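Local coordinates for protein aspartate aminotransferase (Rhodobacter sphaeroides, PDB 3NRA) that probably transfers the amino group of L-aspartate to 2-oxoglutarate, giving oxaloacetate and L-glutamate, with the help of pyridoxal 5'-phosphate, at residues 46-49 against 50-53; 305-308 against 309-313; 385-388 against 389-392. One frame throughout, in Å; residues are numbered along the deposited sequence.

Interaction 1: 46-49 against 50-53; sequences HGDV and DAHE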
# COMPACT_ATOMS: atom_id res chain seq x y z
N HIS B 46 -1.44 -9.93 17.75
CA HIS B 46 -0.27 -9.94 16.85
C HIS B 46 1.04 -10.13 17.63
O HIS B 46 1.05 -10.12 18.88
CB HIS B 46 -0.23 -8.63 16.03
CG HIS B 46 -0.11 -7.41 16.86
ND1 HIS B 46 1.10 -6.94 17.33
CD2 HIS B 46 -1.05 -6.56 17.34
CE1 HIS B 46 0.89 -5.85 18.06
NE2 HIS B 46 -0.40 -5.61 18.09
N GLY B 47 2.14 -10.28 16.89
CA GLY B 47 3.47 -10.51 17.50
C GLY B 47 4.03 -9.32 18.29
O GLY B 47 3.73 -8.16 17.99
N ASP B 48 4.85 -9.64 19.29
CA ASP B 48 5.46 -8.66 20.16
C ASP B 48 6.88 -8.52 19.69
O ASP B 48 7.69 -9.43 19.85
CB ASP B 48 5.41 -9.15 21.62
CG ASP B 48 6.01 -8.17 22.59
OD1 ASP B 48 6.87 -7.36 22.21
OD2 ASP B 48 5.64 -8.26 23.78
N VAL B 49 7.15 -7.41 18.98
CA VAL B 49 8.47 -7.21 18.40
C VAL B 49 9.44 -6.55 19.43
O VAL B 49 10.59 -6.24 19.08
CB VAL B 49 8.42 -6.39 17.08
CG1 VAL B 49 7.47 -7.06 16.07
CG2 VAL B 49 8.01 -4.93 17.35
N ASP B 50 8.97 -6.36 20.68
CA ASP B 50 9.86 -6.07 21.82
C ASP B 50 10.41 -7.37 22.42
O ASP B 50 11.57 -7.46 22.72
CB ASP B 50 9.15 -5.22 22.90
CG ASP B 50 8.65 -3.88 22.36
OD1 ASP B 50 9.18 -3.40 21.37
OD2 ASP B 50 7.70 -3.32 22.92
N ALA B 51 9.56 -8.40 22.54
CA ALA B 51 9.98 -9.71 23.08
C ALA B 51 10.87 -10.45 22.09
O ALA B 51 11.77 -11.16 22.48
CB ALA B 51 8.76 -10.57 23.43
N HIS B 52 10.56 -10.32 20.81
CA HIS B 52 11.34 -10.97 19.74
C HIS B 52 11.70 -9.92 18.69
O HIS B 52 10.86 -9.55 17.84
CB HIS B 52 10.54 -12.14 19.16
CG HIS B 52 9.98 -13.05 20.21
ND1 HIS B 52 10.74 -14.03 20.82
CD2 HIS B 52 8.77 -13.07 20.83
CE1 HIS B 52 10.01 -14.65 21.73
NE2 HIS B 52 8.81 -14.08 21.77
N GLU B 53 12.94 -9.41 18.79
CA GLU B 53 13.31 -8.16 18.13
C GLU B 53 13.45 -8.30 16.60
O GLU B 53 13.72 -9.40 16.10
CB GLU B 53 14.61 -7.58 18.72
CG GLU B 53 14.48 -7.12 20.20
CD GLU B 53 15.51 -6.08 20.64
OE1 GLU B 53 16.25 -5.53 19.79
OE2 GLU B 53 15.55 -5.78 21.83
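Asp48 sends its carboxylate forward along the chain to Asp50 and Ala51 because chi1 of -179° sets CG beside its own carbonyl carbon, and a small further twist at CG presents OD1 to the peptide N-H groups just ahead in the same bend. OD1 is gripped twice. Asp50 N donates to Asp48 OD1 over 2.8 Å, arriving nearly along the C-O axis of the carboxylate, though with a bent N-H...O angle of 133°. Ala51 N approaches the same OD1 at 2.9 Å from well above the carboxylate plane, and its bond is the straighter of the two, at 155°. The first bond defines an Asx turn; the main-chain bond from His52 N to Asp48 O (3.2 Å) encloses the whole bend, as in an Asx motif. The methyl of Ala51 packs beside the carboxylate, its CB 3.7 Å from Asp48 CG. Two C-H...O contacts accompany the bend beyond Asp48: Val49 CA faces His52 O at 3.4 Å, while Glu53 CA faces Val49 O at 3.5 Å. The ring of His52 turns an edge toward Asp48 O, and its NE2 bonds to Gln386 O. Asp50 directs OD1 to Gly70 N of the second subunit, leaving its OD2 4.2 Å from Asp48 OD1. An alanine here, in place of the aspartate, removes the carboxylate and would probably leave the N-H groups of Asp50 and Ala51 without this shared acceptor and make the turn less rigid. Two peptide N-H groups converging on one oxygen probably favour a negatively charged Asp48 and ease the closeness of the two carboxylates, while Asp50 has its own N-H donor across the subunit interface.

Interaction 2: 305-308 against 309-313; sequences MEDR and IARHQ
Within helix 304-324, one turn of the regular i to i+4 pattern is reinforced by a histidine that bonds back to the backbone. Arg308 O accepts two bonds from His312: the helical one from the main-chain N, at 3.1 Å, and a second from ND1, at 2.9 Å. With CG anti to its carbonyl carbon (chi1 -78°), the His312 ring is turned back along the helix, which brings ND1 to that oxygen. The two donors reach Arg308 O from opposite faces of the carbonyl plane, and the imidazole meets it edge-on, almost in the ring plane. The side chains of Arg308 and His312 run side by side in the same direction, guanidinium and ring planes 58° apart; Arg308 CG lies 3.7 Å from His312 ND1. Arg308 NH2 and NH1 donate to Glu53 O and Thr254 O. Met305, a selenomethionine, touches Ile309, CG to CD1 at 4.0 Å. Arg311 runs back along the helix, NH1 lying 3.4 Å from Asp307 CB, but Asp307 OD2 stays well out of the guanidinium plane, so that pair interacts through charge alone. The ND1 bond probably restrains rotation of the His312 ring; with NE2 used by Ser385 OG, both ring nitrogens of this buried histidine have partners.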
# COMPACT_ATOMS: atom_id res chain seq x y z
N MSE B 305 18.34 -17.55 13.43
CA MSE B 305 17.06 -18.09 13.05
C MSE B 305 16.78 -19.38 13.82
O MSE B 305 15.66 -19.62 14.27
CB MSE B 305 17.05 -18.36 11.54
CG MSE B 305 15.71 -18.87 10.97
SE MSE B 305 14.18 -17.77 11.49
CE MSE B 305 14.90 -16.21 10.95
N GLU B 306 17.84 -20.17 14.02
CA GLU B 306 17.73 -21.44 14.70
C GLU B 306 17.38 -21.25 16.16
O GLU B 306 16.54 -21.98 16.69
CB GLU B 306 19.04 -22.24 14.56
CG GLU B 306 18.89 -23.72 14.75
CD GLU B 306 20.25 -24.41 15.04
OE1 GLU B 306 21.30 -23.86 14.62
OE2 GLU B 306 20.25 -25.47 15.69
N ASP B 307 18.03 -20.30 16.82
CA ASP B 307 17.65 -19.91 18.19
C ASP B 307 16.23 -19.35 18.24
O ASP B 307 15.48 -19.66 19.16
CB ASP B 307 18.61 -18.88 18.75
CG ASP B 307 19.98 -19.44 19.02
OD1 ASP B 307 20.09 -20.62 19.46
OD2 ASP B 307 20.96 -18.69 18.80
N ARG B 308 15.87 -18.51 17.28
CA ARG B 308 14.53 -17.93 17.27
C ARG B 308 13.47 -19.02 17.20
O ARG B 308 12.48 -18.96 17.92
CB ARG B 308 14.35 -16.95 16.12
CG ARG B 308 12.87 -16.53 15.88
CD ARG B 308 12.75 -15.13 15.32
NE ARG B 308 13.31 -14.14 16.22
CZ ARG B 308 13.18 -12.82 16.06
NH1 ARG B 308 12.47 -12.32 15.03
NH2 ARG B 308 13.71 -12.00 16.95
N ILE B 309 13.66 -19.99 16.32
CA ILE B 309 12.73 -21.12 16.17
C ILE B 309 12.68 -21.91 17.47
O ILE B 309 11.60 -22.29 17.91
CB ILE B 309 13.18 -22.08 15.01
CG1 ILE B 309 12.97 -21.42 13.65
CG2 ILE B 309 12.46 -23.41 15.08
CD1 ILE B 309 13.80 -22.08 12.51
N ALA B 310 13.84 -22.12 18.11
CA ALA B 310 13.88 -22.82 19.38
C ALA B 310 13.11 -22.05 20.50
O ALA B 310 12.41 -22.68 21.33
CB ALA B 310 15.39 -23.11 19.82
N ARG B 311 13.26 -20.73 20.57
CA ARG B 311 12.57 -19.95 21.61
C ARG B 311 11.05 -20.01 21.42
O ARG B 311 10.30 -20.18 22.39
CB ARG B 311 13.04 -18.51 21.63
CG ARG B 311 14.47 -18.31 22.15
CD ARG B 311 14.78 -16.82 22.35
NE ARG B 311 16.21 -16.56 22.37
CZ ARG B 311 17.00 -16.44 21.28
NH1 ARG B 311 16.51 -16.55 20.03
NH2 ARG B 311 18.31 -16.20 21.44
N HIS B 312 10.61 -19.93 20.15
CA HIS B 312 9.19 -20.04 19.84
C HIS B 312 8.62 -21.43 20.10
O HIS B 312 7.47 -21.57 20.46
CB HIS B 312 8.92 -19.64 18.40
CG HIS B 312 8.91 -18.18 18.18
ND1 HIS B 312 10.06 -17.44 18.04
CD2 HIS B 312 7.89 -17.30 18.04
CE1 HIS B 312 9.75 -16.18 17.83
NE2 HIS B 312 8.44 -16.07 17.83
N GLN B 313 9.45 -22.46 19.90
CA GLN B 313 9.02 -23.84 20.09
C GLN B 313 8.83 -24.14 21.57
O GLN B 313 7.93 -24.87 21.95
CB GLN B 313 10.06 -24.81 19.48
CG GLN B 313 9.52 -26.20 19.17
CD GLN B 313 10.45 -27.03 18.27
OE1 GLN B 313 11.02 -26.53 17.28
NE2 GLN B 313 10.57 -28.30 18.58

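Interaction 3: 385-388 against 389-392; sequences SQDH and EAAV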
# COMPACT_ATOMS: atom_id res chain seq x y z
N SER B 385 4.05 -15.30 19.54
CA SER B 385 5.36 -14.61 19.52
C SER B 385 5.33 -13.47 20.53
O SER B 385 5.14 -12.30 20.18
CB SER B 385 5.73 -14.14 18.12
OG SER B 385 7.06 -13.65 18.10
N GLN B 386 5.49 -13.86 21.80
CA GLN B 386 5.25 -13.01 22.96
C GLN B 386 6.38 -13.21 23.95
O GLN B 386 7.20 -14.14 23.79
CB GLN B 386 3.95 -13.39 23.66
CG GLN B 386 2.67 -13.32 22.77
CD GLN B 386 2.35 -11.91 22.32
OE1 GLN B 386 2.71 -10.90 23.01
NE2 GLN B 386 1.68 -11.81 21.16
N ASP B 387 6.40 -12.38 24.98
CA ASP B 387 7.20 -12.66 26.17
C ASP B 387 6.77 -14.04 26.72
O ASP B 387 5.60 -14.27 26.90
CB ASP B 387 7.00 -11.58 27.23
CG ASP B 387 7.77 -11.89 28.53
OD1 ASP B 387 8.96 -11.50 28.62
OD2 ASP B 387 7.19 -12.49 29.46
N HIS B 388 7.75 -14.93 26.93
CA HIS B 388 7.49 -16.33 27.30
C HIS B 388 6.68 -16.44 28.58
O HIS B 388 5.65 -17.08 28.61
CB HIS B 388 8.82 -17.08 27.50
CG HIS B 388 8.67 -18.56 27.69
ND1 HIS B 388 9.31 -19.48 26.89
CD2 HIS B 388 7.98 -19.28 28.61
CE1 HIS B 388 9.00 -20.70 27.27
NE2 HIS B 388 8.20 -20.61 28.32
N GLU B 389 7.17 -15.85 29.64
CA GLU B 389 6.51 -15.99 30.93
C GLU B 389 5.15 -15.29 30.96
O GLU B 389 4.19 -15.85 31.48
CB GLU B 389 7.42 -15.46 32.04
CG GLU B 389 8.66 -16.35 32.24
CD GLU B 389 9.46 -15.97 33.46
OE1 GLU B 389 9.20 -14.87 34.04
OE2 GLU B 389 10.34 -16.79 33.86
N ALA B 390 5.07 -14.08 30.40
CA ALA B 390 3.79 -13.35 30.31
C ALA B 390 2.75 -14.15 29.51
O ALA B 390 1.63 -14.30 29.95
CB ALA B 390 3.98 -11.99 29.72
N ALA B 391 3.18 -14.77 28.42
CA ALA B 391 2.30 -15.57 27.58
C ALA B 391 1.73 -16.79 28.32
O ALA B 391 0.55 -17.10 28.22
CB ALA B 391 3.05 -16.03 26.30
N VAL B 392 2.60 -17.47 29.07
CA VAL B 392 2.20 -18.66 29.80
C VAL B 392 1.20 -18.30 30.93
O VAL B 392 0.14 -18.90 31.00
CB VAL B 392 3.42 -19.40 30.38
CG1 VAL B 392 2.99 -20.44 31.40
CG2 VAL B 392 4.25 -20.05 29.23
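Asp387 keeps an extended psi of 128° before His388 turns into helical values, and the first backbone bond across this step runs from Ala391 N to Asp387 O at 2.9 Å, followed by Val392 N to His388 O at 3.1 Å. The side chain of Asp387 closes the start of the helix. Its CG stands anti to the backbone N (chi1 177°), which carries OD2 over the first turn to accept from Ala390 N at 2.8 Å. That bond is nearly straight, at 165°, and meets OD2 close to the line of its C-O bond; the methyl of Ala390 lies close to the same oxygen, CB to OD2 at 3.3 Å. Before the cap, Gln386 CB rests on Ala391 CB at 3.8 Å, while the amide turns off to give NE2 to Asn383 O and His46 O. His388 and Val392 point the same way, one turn apart, and Val392 CG2 touches His388 CD2 at 3.9 Å. This pair faces helix 304-324, where His388 NE2 bonds to Glu318 OE1. The carboxylate sits where the helix presents N-H groups, an arrangement that probably stabilises its negative charge. Asp387 is thus a side-chain N-cap of helix 388-404, marking the point where the loop after strand 380-383 becomes the last helix of the chain.

In the fold
The three local contacts lie on the same side of the chain's centre, with centres 10 to 14 Å apart, the closest pair being interactions 1 and 3. Loop 46-53 is tied to the loop before helix 388-404 by probable hydrogen bonds from Asp48 N to Ser385 O (2.8 Å) and from His52 NE2 to Gln386 O (2.6 Å). Glu53 O and Arg308 NH2, at 2.7 Å, tie it to helix 304-324, where His52 ND1 also packs 3.8 Å from His312 CE1. Ser385 OG and His312 NE2, 2.8 Å apart, join interactions 2 and 3. Interactions 1 and 2 also reach Ser256 and Thr254, just after Lys253, the lysine that carries the pyridoxal phosphate, consistent with a place beside the active site.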